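Long-range contacts in ulvan Lyase-PL25 (Pseudoalteromonas sp. PLSV, PDB 5UAM), which cleaves ulvan, the sulfated cell-wall polysaccharide of green seaweeds, as a polysaccharide lyase of family 25 built on a beta-propeller fold: residues L130-H135 / A183-W188; V218-A223 / D238-W243. All blocks are in the same frame, centred on the assembly; numbering follows the deposited sequence.

Contact 1 (L130-H135 / A183-W188); sequences LGNTHH and AHRSDW. With ZN (zinc ion), chain D; EDO (1,2-ethanediol), chain J; PO4 (phosphate ion), chain E.
N132 meets the loop 183-188 through its amide because CG sits between the backbone N and the carbonyl carbon (chi1 66°), a turn that folds the side chain back over A183 and R185. H184, across from it, has CG anti to its carbonyl carbon (chi1 -76°), which sends the imidazole off toward the metal. From its folded position N132 OD1 accepts the backbone N of R185 at 2.9 Å, the donor lying about 45° above the plane of the amide carbonyl, while the methyl CB of A183 packs 3.3 Å from the same oxygen. The other branch is used as well: N132 ND2 gives a hydrogen bond to a water that also accepts from H184 N. Asparagine suits the place because it offers an acceptor and a donor on one short arm.

The backbones add two firm bonds, A183 N to N132 O (3.0 Å) and D187 N to L130 O (2.9 Å), the latter nearly straight. Between them G131 CA passes 3.2 Å from S186 OG, close quarters that suit a residue without a side chain. S186 OG itself donates to A183 O at 2.7 Å, tying the turn to itself, and R185 is the centre of an inverse gamma turn. The guanidinium of R185 reaches away to D244.

H184 ND1 binds zinc at 2.1 Å, and its NE2 donates in the ring plane to a phosphate, probably from the crystallisation liquor. Two irregular connections of the propeller thus meet beside a structural zinc site and the substrate-binding pocket.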
ATOM      1  N   LEU A 130     -13.009   1.175  18.303  1.00 16.50           N
ATOM      2  CA  LEU A 130     -11.734   1.840  18.102  1.00 15.03           C
ATOM      3  C   LEU A 130     -11.775   2.855  16.980  1.00 16.66           C
ATOM      4  O   LEU A 130     -10.720   3.381  16.595  1.00 18.40           O
ATOM      5  CB  LEU A 130     -10.625   0.819  17.872  1.00 14.91           C
ATOM      6  CG  LEU A 130     -10.301  -0.073  19.066  1.00 15.40           C
ATOM      7  CD1 LEU A 130      -9.292  -1.113  18.646  1.00 16.28           C
ATOM      8  CD2 LEU A 130      -9.756   0.731  20.232  1.00 17.54           C
ATOM      9  N   GLY A 131     -12.959   3.195  16.495  1.00 15.94           N
ATOM     10  CA  GLY A 131     -13.032   4.179  15.441  1.00 17.63           C
ATOM     11  C   GLY A 131     -14.454   4.401  14.993  1.00 15.95           C
ATOM     12  O   GLY A 131     -15.411   3.935  15.618  1.00 16.82           O
ATOM     13  N   ASN A 132     -14.567   5.152  13.899  1.00 16.07           N
ATOM     14  CA  ASN A 132     -15.835   5.358  13.211  1.00 16.78           C
ATOM     15  C   ASN A 132     -15.911   4.412  12.013  1.00 15.69           C
ATOM     16  O   ASN A 132     -15.036   3.571  11.791  1.00 15.89           O
ATOM     17  CB  ASN A 132     -16.027   6.844  12.861  1.00 18.91           C
ATOM     18  CG  ASN A 132     -15.024   7.368  11.830  1.00 19.84           C
ATOM     19  OD1 ASN A 132     -13.958   6.816  11.639  1.00 18.35           O
ATOM     20  ND2 ASN A 132     -15.396   8.452  11.156  1.00 24.19           N
ATOM     21  N   THR A 133     -16.998   4.516  11.253  1.00 17.39           N
ATOM     22  CA  THR A 133     -17.264   3.596  10.153  1.00 16.10           C
ATOM     23  C   THR A 133     -17.565   4.377   8.882  1.00 15.82           C
ATOM     24  O   THR A 133     -17.691   5.606   8.884  1.00 18.06           O
ATOM     25  CB  THR A 133     -18.443   2.671  10.485  1.00 16.25           C
ATOM     26  OG1 THR A 133     -19.649   3.431  10.590  1.00 18.48           O
ATOM     27  CG2 THR A 133     -18.205   1.940  11.797  1.00 18.39           C
ATOM     28  N   HIS A 134     -17.690   3.636   7.784  1.00 16.71           N
ATOM     29  CA  HIS A 134     -18.064   4.222   6.501  1.00 16.38           C
ATOM     30  C   HIS A 134     -18.895   3.192   5.747  1.00 15.22           C
ATOM     31  O   HIS A 134     -20.109   3.113   5.976  1.00 17.81           O
ATOM     32  CB  HIS A 134     -16.818   4.691   5.755  1.00 17.24           C
ATOM     33  CG  HIS A 134     -17.103   5.373   4.457  1.00 19.13           C
ATOM     34  ND1 HIS A 134     -17.938   6.464   4.345  1.00 23.30           N
ATOM     35  CD2 HIS A 134     -16.666   5.100   3.205  1.00 22.95           C
ATOM     36  CE1 HIS A 134     -17.992   6.840   3.078  1.00 24.53           C
ATOM     37  NE2 HIS A 134     -17.219   6.037   2.370  1.00 24.00           N
ATOM     38  N   HIS A 135     -18.286   2.363   4.902  1.00 15.19           N
ATOM     39  CA  HIS A 135     -19.019   1.227   4.343  1.00 17.10           C
ATOM     40  C   HIS A 135     -18.047   0.135   3.942  1.00 15.70           C
ATOM     41  O   HIS A 135     -16.859   0.377   3.750  1.00 15.36           O
ATOM     42  CB  HIS A 135     -19.932   1.597   3.173  1.00 22.69           C
ATOM     43  CG  HIS A 135     -19.268   2.389   2.099  1.00 20.95           C
ATOM     44  ND1 HIS A 135     -19.830   3.541   1.587  1.00 26.26           N
ATOM     45  CD2 HIS A 135     -18.110   2.199   1.423  1.00 23.86           C
ATOM     46  CE1 HIS A 135     -19.048   4.022   0.637  1.00 28.79           C
ATOM     47  NE2 HIS A 135     -17.997   3.228   0.515  1.00 23.85           N
ATOM     48  N   ALA A 183     -12.965   4.135   9.756  1.00 14.65           N
ATOM     49  CA  ALA A 183     -12.749   5.256   8.847  1.00 16.60           C
ATOM     50  C   ALA A 183     -11.767   6.255   9.468  1.00 17.98           C
ATOM     51  O   ALA A 183     -10.908   5.852  10.251  1.00 16.21           O
ATOM     52  CB  ALA A 183     -14.099   5.861   8.469  1.00 17.98           C
ATOM     53  N   HIS A 184     -11.827   7.546   9.112  1.00 18.50           N
ATOM     54  CA  HIS A 184     -10.746   8.463   9.506  1.00 16.25           C
ATOM     55  C   HIS A 184     -10.491   8.492  10.995  1.00 19.52           C
ATOM     56  O   HIS A 184      -9.335   8.597  11.436  1.00 18.61           O
ATOM     57  CB  HIS A 184     -11.075   9.883   9.113  1.00 19.04           C
ATOM     58  CG  HIS A 184     -10.906  10.136   7.668  1.00 20.48           C
ATOM     59  ND1 HIS A 184     -10.730  11.402   7.157  1.00 19.15           N
ATOM     60  CD2 HIS A 184     -10.894   9.289   6.619  1.00 19.81           C
ATOM     61  CE1 HIS A 184     -10.620  11.316   5.841  1.00 18.49           C
ATOM     62  NE2 HIS A 184     -10.708  10.047   5.493  1.00 21.69           N
ATOM     63  N   ARG A 185     -11.552   8.513  11.792  1.00 16.26           N
ATOM     64  CA  ARG A 185     -11.415   8.828  13.200  1.00 18.26           C
ATOM     65  C   ARG A 185     -11.300   7.508  13.953  1.00 17.70           C
ATOM     66  O   ARG A 185     -12.160   7.111  14.741  1.00 18.49           O
ATOM     67  CB  ARG A 185     -12.559   9.727  13.653  1.00 18.71           C
ATOM     68  CG  ARG A 185     -12.476  11.073  12.941  1.00 20.40           C
ATOM     69  CD  ARG A 185     -13.531  12.069  13.381  1.00 21.68           C
ATOM     70  NE  ARG A 185     -13.178  13.403  12.920  1.00 23.43           N
ATOM     71  CZ  ARG A 185     -13.789  14.514  13.304  1.00 23.89           C
ATOM     72  NH1 ARG A 185     -14.802  14.462  14.168  1.00 26.22           N
ATOM     73  NH2 ARG A 185     -13.377  15.679  12.832  1.00 25.36           N
ATOM     74  N   SER A 186     -10.174   6.841  13.687  1.00 17.25           N
ATOM     75  CA  SER A 186      -9.961   5.479  14.132  1.00 15.15           C
ATOM     76  C   SER A 186      -8.495   5.262  14.453  1.00 13.99           C
ATOM     77  O   SER A 186      -7.608   5.866  13.841  1.00 15.42           O
ATOM     78  CB  SER A 186     -10.329   4.469  13.037  1.00 15.92           C
ATOM     79  OG  SER A 186     -11.662   4.648  12.584  1.00 16.87           O
ATOM     80  N   ASP A 187      -8.249   4.363  15.393  1.00 15.27           N
ATOM     81  CA  ASP A 187      -6.879   3.934  15.634  1.00 13.86           C
ATOM     82  C   ASP A 187      -6.388   3.069  14.479  1.00 13.74           C
ATOM     83  O   ASP A 187      -7.166   2.430  13.768  1.00 14.91           O
ATOM     84  CB  ASP A 187      -6.793   3.076  16.891  1.00 13.70           C
ATOM     85  CG  ASP A 187      -7.021   3.846  18.198  1.00 15.95           C
ATOM     86  OD1 ASP A 187      -7.349   5.061  18.223  1.00 16.93           O
ATOM     87  OD2 ASP A 187      -6.879   3.177  19.249  1.00 18.26           O
ATOM     88  N   TRP A 188      -5.070   3.038  14.297  1.00 12.56           N
ATOM     89  CA  TRP A 188      -4.421   2.010  13.487  1.00 12.04           C
ATOM     90  C   TRP A 188      -3.999   0.881  14.404  1.00 13.77           C
ATOM     91  O   TRP A 188      -3.553   1.123  15.533  1.00 13.59           O
ATOM     92  CB  TRP A 188      -3.219   2.549  12.716  1.00 13.13           C
ATOM     93  CG  TRP A 188      -3.641   3.340  11.522  1.00 13.40           C
ATOM     94  CD1 TRP A 188      -4.281   4.540  11.536  1.00 15.75           C
ATOM     95  CD2 TRP A 188      -3.508   2.970  10.155  1.00 14.18           C
ATOM     96  NE1 TRP A 188      -4.542   4.953  10.258  1.00 16.26           N
ATOM     97  CE2 TRP A 188      -4.063   4.017   9.391  1.00 12.37           C
ATOM     98  CE3 TRP A 188      -2.962   1.867   9.501  1.00 14.61           C
ATOM     99  CZ2 TRP A 188      -4.083   3.992   7.992  1.00 16.57           C
ATOM    100  CZ3 TRP A 188      -2.992   1.852   8.068  1.00 16.42           C
ATOM    101  CH2 TRP A 188      -3.542   2.906   7.369  1.00 14.66           C
TER
HETATM  102 ZN    ZN D 502     -10.544  13.235   8.086  1.00 20.80          ZN
HETATM  103  C1  EDO J 508      -9.845   4.475  20.852  1.00 28.70           C
HETATM  104  O1  EDO J 508      -8.921   5.553  20.632  1.00 26.09           O
HETATM  105  C2  EDO J 508     -10.927   4.920  21.829  1.00 28.93           C
HETATM  106  O2  EDO J 508     -11.606   6.060  21.289  1.00 26.49           O
HETATM  107  P   PO4 E 503      -9.990   7.542   3.244  1.00 17.21           P
HETATM  108  O1  PO4 E 503     -10.744   8.857   3.247  1.00 23.07           O
HETATM  109  O2  PO4 E 503      -8.848   7.602   4.173  1.00 16.54           O
HETATM  110  O3  PO4 E 503      -9.501   7.368   1.826  1.00 22.87           O
HETATM  111  O4  PO4 E 503     -10.959   6.448   3.680  1.00 20.10           O
HETATM  112  O   HOH W   1     -14.277   9.102   8.340  1.00 23.60           O

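Contact 2 (V218-A223 / D238-W243); sequences VDSWYA and DYHVCW. With ZN (zinc ion), chain D; PO4 (phosphate ion), chain E.
Y239 turns an edge toward the face of W221, an edge-to-face pair with ring centroids 5.1 Å apart and planes at 73°. Its CD1 stands over the six-membered ring of the indole, offset toward the rim. Y239 CG is anti to the backbone N (chi1 175°), which lays the phenol along the neighbouring strand, past W221 and on to D219. There Y239 OH donates to D219 OD1 at 2.5 Å, meeting the carboxylate on its anti side, with ring and carboxylate planes 67° apart. Tyrosine suits this position by combining an aromatic edge with a polar end; D219 also forms salt bridges to K210 and R287.

On the face that carries S220, Y222, H240 and C242, the side chains of Y222 and H240 run side by side and point the same way, the ring edge of Y222 at CE1 packing 3.7 Å from H240 CB. Y222 OH continues to a phosphate oxygen, O2, at 2.6 Å. H240 presents its ring edge to S220, whose OG lies 3.3 Å from H240 CD2 and is hydrogen-bonded to H184 O. A small serine leaves the imidazole room to lie next to it. Between the two faces the antiparallel strands are joined by backbone bonds such as H240 N to S220 O (2.8 Å).

H240 NE2 and C242 SG, two residues apart and so on one face, bind zinc at 2.0 and 2.3 Å. H240 ND1 is hydrogen-bonded to E257 O, which together with the zinc bond at NE2 holds the ring's rotation and probably makes the imidazole more electron-rich; the thiolate expected of a zinc-bound cysteine would offset part of the metal's charge.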
ATOM      1  N   VAL A 218      -9.551  16.130  14.854  1.00 22.84           N
ATOM      2  CA  VAL A 218      -9.220  14.854  15.475  1.00 24.27           C
ATOM      3  C   VAL A 218      -7.897  14.381  14.891  1.00 22.15           C
ATOM      4  O   VAL A 218      -7.654  14.522  13.686  1.00 22.04           O
ATOM      5  CB  VAL A 218     -10.344  13.825  15.216  1.00 22.65           C
ATOM      6  CG1 VAL A 218      -9.946  12.424  15.673  1.00 22.12           C
ATOM      7  CG2 VAL A 218     -11.621  14.268  15.907  1.00 29.47           C
ATOM      8  N   ASP A 219      -7.028  13.846  15.750  1.00 20.51           N
ATOM      9  CA  ASP A 219      -5.808  13.212  15.272  1.00 20.14           C
ATOM     10  C   ASP A 219      -6.172  11.974  14.456  1.00 18.13           C
ATOM     11  O   ASP A 219      -6.931  11.115  14.911  1.00 19.22           O
ATOM     12  CB  ASP A 219      -4.921  12.756  16.434  1.00 19.11           C
ATOM     13  CG  ASP A 219      -4.337  13.892  17.256  1.00 19.92           C
ATOM     14  OD1 ASP A 219      -4.192  15.047  16.786  1.00 21.36           O
ATOM     15  OD2 ASP A 219      -3.980  13.588  18.416  1.00 22.03           O
ATOM     16  N   SER A 220      -5.601  11.873  13.261  1.00 15.93           N
ATOM     17  CA  SER A 220      -5.846  10.781  12.331  1.00 14.60           C
ATOM     18  C   SER A 220      -4.536  10.489  11.620  1.00 15.28           C
ATOM     19  O   SER A 220      -3.635  11.331  11.588  1.00 15.94           O
ATOM     20  CB  SER A 220      -6.953  11.204  11.359  1.00 16.86           C
ATOM     21  OG  SER A 220      -7.351  10.185  10.475  1.00 17.39           O
ATOM     22  N   TRP A 221      -4.428   9.286  11.047  1.00 15.16           N
ATOM     23  CA  TRP A 221      -3.136   8.812  10.559  1.00 14.24           C
ATOM     24  C   TRP A 221      -3.277   7.989   9.285  1.00 13.26           C
ATOM     25  O   TRP A 221      -4.329   7.424   9.001  1.00 14.30           O
ATOM     26  CB  TRP A 221      -2.479   7.896  11.593  1.00 15.69           C
ATOM     27  CG  TRP A 221      -2.279   8.530  12.928  1.00 13.85           C
ATOM     28  CD1 TRP A 221      -3.087   8.414  14.048  1.00 15.89           C
ATOM     29  CD2 TRP A 221      -1.182   9.364  13.314  1.00 13.74           C
ATOM     30  NE1 TRP A 221      -2.545   9.126  15.085  1.00 16.15           N
ATOM     31  CE2 TRP A 221      -1.380   9.722  14.664  1.00 14.17           C
ATOM     32  CE3 TRP A 221      -0.045   9.839  12.649  1.00 15.55           C
ATOM     33  CZ2 TRP A 221      -0.482  10.529  15.357  1.00 16.07           C
ATOM     34  CZ3 TRP A 221       0.841  10.649  13.334  1.00 15.95           C
ATOM     35  CH2 TRP A 221       0.621  10.988  14.675  1.00 16.64           C
ATOM     36  N   TYR A 222      -2.149   7.864   8.577  1.00 13.47           N
ATOM     37  CA  TYR A 222      -2.014   6.888   7.497  1.00 12.40           C
ATOM     38  C   TYR A 222      -0.646   6.235   7.623  1.00 12.96           C
ATOM     39  O   TYR A 222       0.372   6.930   7.697  1.00 14.59           O
ATOM     40  CB  TYR A 222      -2.131   7.557   6.119  1.00 13.99           C
ATOM     41  CG  TYR A 222      -3.524   8.064   5.830  1.00 13.45           C
ATOM     42  CD1 TYR A 222      -3.894   9.354   6.213  1.00 14.43           C
ATOM     43  CD2 TYR A 222      -4.471   7.278   5.194  1.00 12.85           C
ATOM     44  CE1 TYR A 222      -5.173   9.831   5.981  1.00 12.73           C
ATOM     45  CE2 TYR A 222      -5.739   7.735   4.960  1.00 12.93           C
ATOM     46  CZ  TYR A 222      -6.090   9.041   5.326  1.00 12.42           C
ATOM     47  OH  TYR A 222      -7.361   9.512   5.100  1.00 15.52           O
ATOM     48  N   ALA A 223      -0.619   4.906   7.646  1.00 12.50           N
ATOM     49  CA  ALA A 223       0.610   4.171   7.921  1.00 12.67           C
ATOM     50  C   ALA A 223       0.902   3.165   6.818  1.00 12.03           C
ATOM     51  O   ALA A 223       0.002   2.681   6.134  1.00 12.52           O
ATOM     52  CB  ALA A 223       0.506   3.423   9.265  1.00 13.78           C
ATOM     53  N   ASP A 238       2.131   9.263   7.928  1.00 14.13           N
ATOM     54  CA  ASP A 238       1.872  10.701   7.961  1.00 15.23           C
ATOM     55  C   ASP A 238       0.628  10.988   8.792  1.00 14.67           C
ATOM     56  O   ASP A 238      -0.148  10.091   9.140  1.00 14.57           O
ATOM     57  CB  ASP A 238       1.843  11.374   6.561  1.00 14.48           C
ATOM     58  CG  ASP A 238       0.698  10.912   5.645  1.00 15.87           C
ATOM     59  OD1 ASP A 238       0.189   9.791   5.759  1.00 16.28           O
ATOM     60  OD2 ASP A 238       0.332  11.708   4.737  1.00 16.71           O
ATOM     61  N   TYR A 239       0.485  12.260   9.145  1.00 15.77           N
ATOM     62  CA  TYR A 239      -0.577  12.725  10.030  1.00 15.46           C
ATOM     63  C   TYR A 239      -1.671  13.438   9.244  1.00 15.47           C
ATOM     64  O   TYR A 239      -1.379  14.316   8.429  1.00 17.20           O
ATOM     65  CB  TYR A 239      -0.002  13.661  11.083  1.00 16.43           C
ATOM     66  CG  TYR A 239      -1.049  14.283  11.981  1.00 16.74           C
ATOM     67  CD1 TYR A 239      -1.583  13.579  13.036  1.00 18.89           C
ATOM     68  CD2 TYR A 239      -1.460  15.596  11.793  1.00 18.80           C
ATOM     69  CE1 TYR A 239      -2.525  14.149  13.863  1.00 20.20           C
ATOM     70  CE2 TYR A 239      -2.408  16.181  12.622  1.00 20.42           C
ATOM     71  CZ  TYR A 239      -2.930  15.448  13.663  1.00 19.07           C
ATOM     72  OH  TYR A 239      -3.862  16.031  14.482  1.00 20.98           O
ATOM     73  N   HIS A 240      -2.918  13.069   9.509  1.00 17.05           N
ATOM     74  CA  HIS A 240      -4.093  13.704   8.919  1.00 16.50           C
ATOM     75  C   HIS A 240      -4.738  14.616   9.965  1.00 19.34           C
ATOM     76  O   HIS A 240      -5.132  14.157  11.046  1.00 18.82           O
ATOM     77  CB  HIS A 240      -5.061  12.620   8.428  1.00 15.91           C
ATOM     78  CG  HIS A 240      -6.413  13.123   8.030  1.00 17.86           C
ATOM     79  ND1 HIS A 240      -6.597  14.208   7.199  1.00 18.44           N
ATOM     80  CD2 HIS A 240      -7.649  12.671   8.338  1.00 17.90           C
ATOM     81  CE1 HIS A 240      -7.893  14.408   7.023  1.00 19.95           C
ATOM     82  NE2 HIS A 240      -8.555  13.479   7.694  1.00 18.10           N
ATOM     83  N   VAL A 241      -4.810  15.910   9.650  1.00 20.07           N
ATOM     84  CA  VAL A 241      -5.590  16.877  10.423  1.00 21.02           C
ATOM     85  C   VAL A 241      -7.039  16.647  10.018  1.00 22.19           C
ATOM     86  O   VAL A 241      -7.466  17.097   8.954  1.00 22.87           O
ATOM     87  CB  VAL A 241      -5.178  18.323  10.128  1.00 23.46           C
ATOM     88  CG1 VAL A 241      -5.855  19.266  11.136  1.00 26.38           C
ATOM     89  CG2 VAL A 241      -3.659  18.504  10.089  1.00 28.65           C
ATOM     90  N   CYS A 242      -7.805  15.957  10.852  1.00 21.60           N
ATOM     91  CA  CYS A 242      -9.157  15.561  10.484  1.00 22.46           C
ATOM     92  C   CYS A 242     -10.123  16.592  11.064  1.00 24.73           C
ATOM     93  O   CYS A 242     -10.595  16.487  12.200  1.00 22.91           O
ATOM     94  CB  CYS A 242      -9.444  14.137  10.941  1.00 21.22           C
ATOM     95  SG  CYS A 242     -11.011  13.516  10.307  1.00 22.04           S
ATOM     96  N   TRP A 243     -10.430  17.602  10.256  1.00 22.78           N
ATOM     97  CA  TRP A 243     -11.175  18.765  10.718  1.00 25.82           C
ATOM     98  C   TRP A 243     -12.654  18.447  10.898  1.00 27.40           C
ATOM     99  O   TRP A 243     -13.246  17.711  10.102  1.00 27.73           O
ATOM    100  CB  TRP A 243     -11.065  19.888   9.686  1.00 26.61           C
ATOM    101  CG  TRP A 243      -9.728  20.567   9.627  1.00 27.49           C
ATOM    102  CD1 TRP A 243      -8.734  20.365   8.700  1.00 28.51           C
ATOM    103  CD2 TRP A 243      -9.242  21.568  10.523  1.00 27.38           C
ATOM    104  NE1 TRP A 243      -7.667  21.192   8.969  1.00 26.78           N
ATOM    105  CE2 TRP A 243      -7.952  21.934  10.084  1.00 27.81           C
ATOM    106  CE3 TRP A 243      -9.769  22.190  11.657  1.00 29.33           C
ATOM    107  CZ2 TRP A 243      -7.191  22.909  10.738  1.00 29.92           C
ATOM    108  CZ3 TRP A 243      -9.007  23.158  12.301  1.00 33.09           C
ATOM    109  CH2 TRP A 243      -7.729  23.488  11.850  1.00 29.80           C
TER
HETATM  110 ZN    ZN D 502     -10.544  13.235   8.086  1.00 20.80          ZN
HETATM  111  P   PO4 E 503      -9.990   7.542   3.244  1.00 17.21           P
HETATM  112  O1  PO4 E 503     -10.744   8.857   3.247  1.00 23.07           O
HETATM  113  O2  PO4 E 503      -8.848   7.602   4.173  1.00 16.54           O
HETATM  114  O3  PO4 E 503      -9.501   7.368   1.826  1.00 22.87           O
HETATM  115  O4  PO4 E 503     -10.959   6.448   3.680  1.00 20.10           O

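From the N terminus, the chain first runs through 130-135, in the loop between strands 112-116 and 139-143, and returns to it at 183-188, so contact 1 closes a loop of 47 intervening residues across two sheets of the propeller. Contact 2 opens only later: strand 217-227 turns back into strand 232-243, a hairpin with 14 residues between the two segments. The contacts are therefore in series, neither nested nor crossed, yet their centres lie about 11 Å apart. W188 NE1 meets W221 O at 2.8 Å, a probable hydrogen bond, and R185 CZ packs 3.4 Å from V218 CG2. Zinc joins them directly, with H254 completing its ligands.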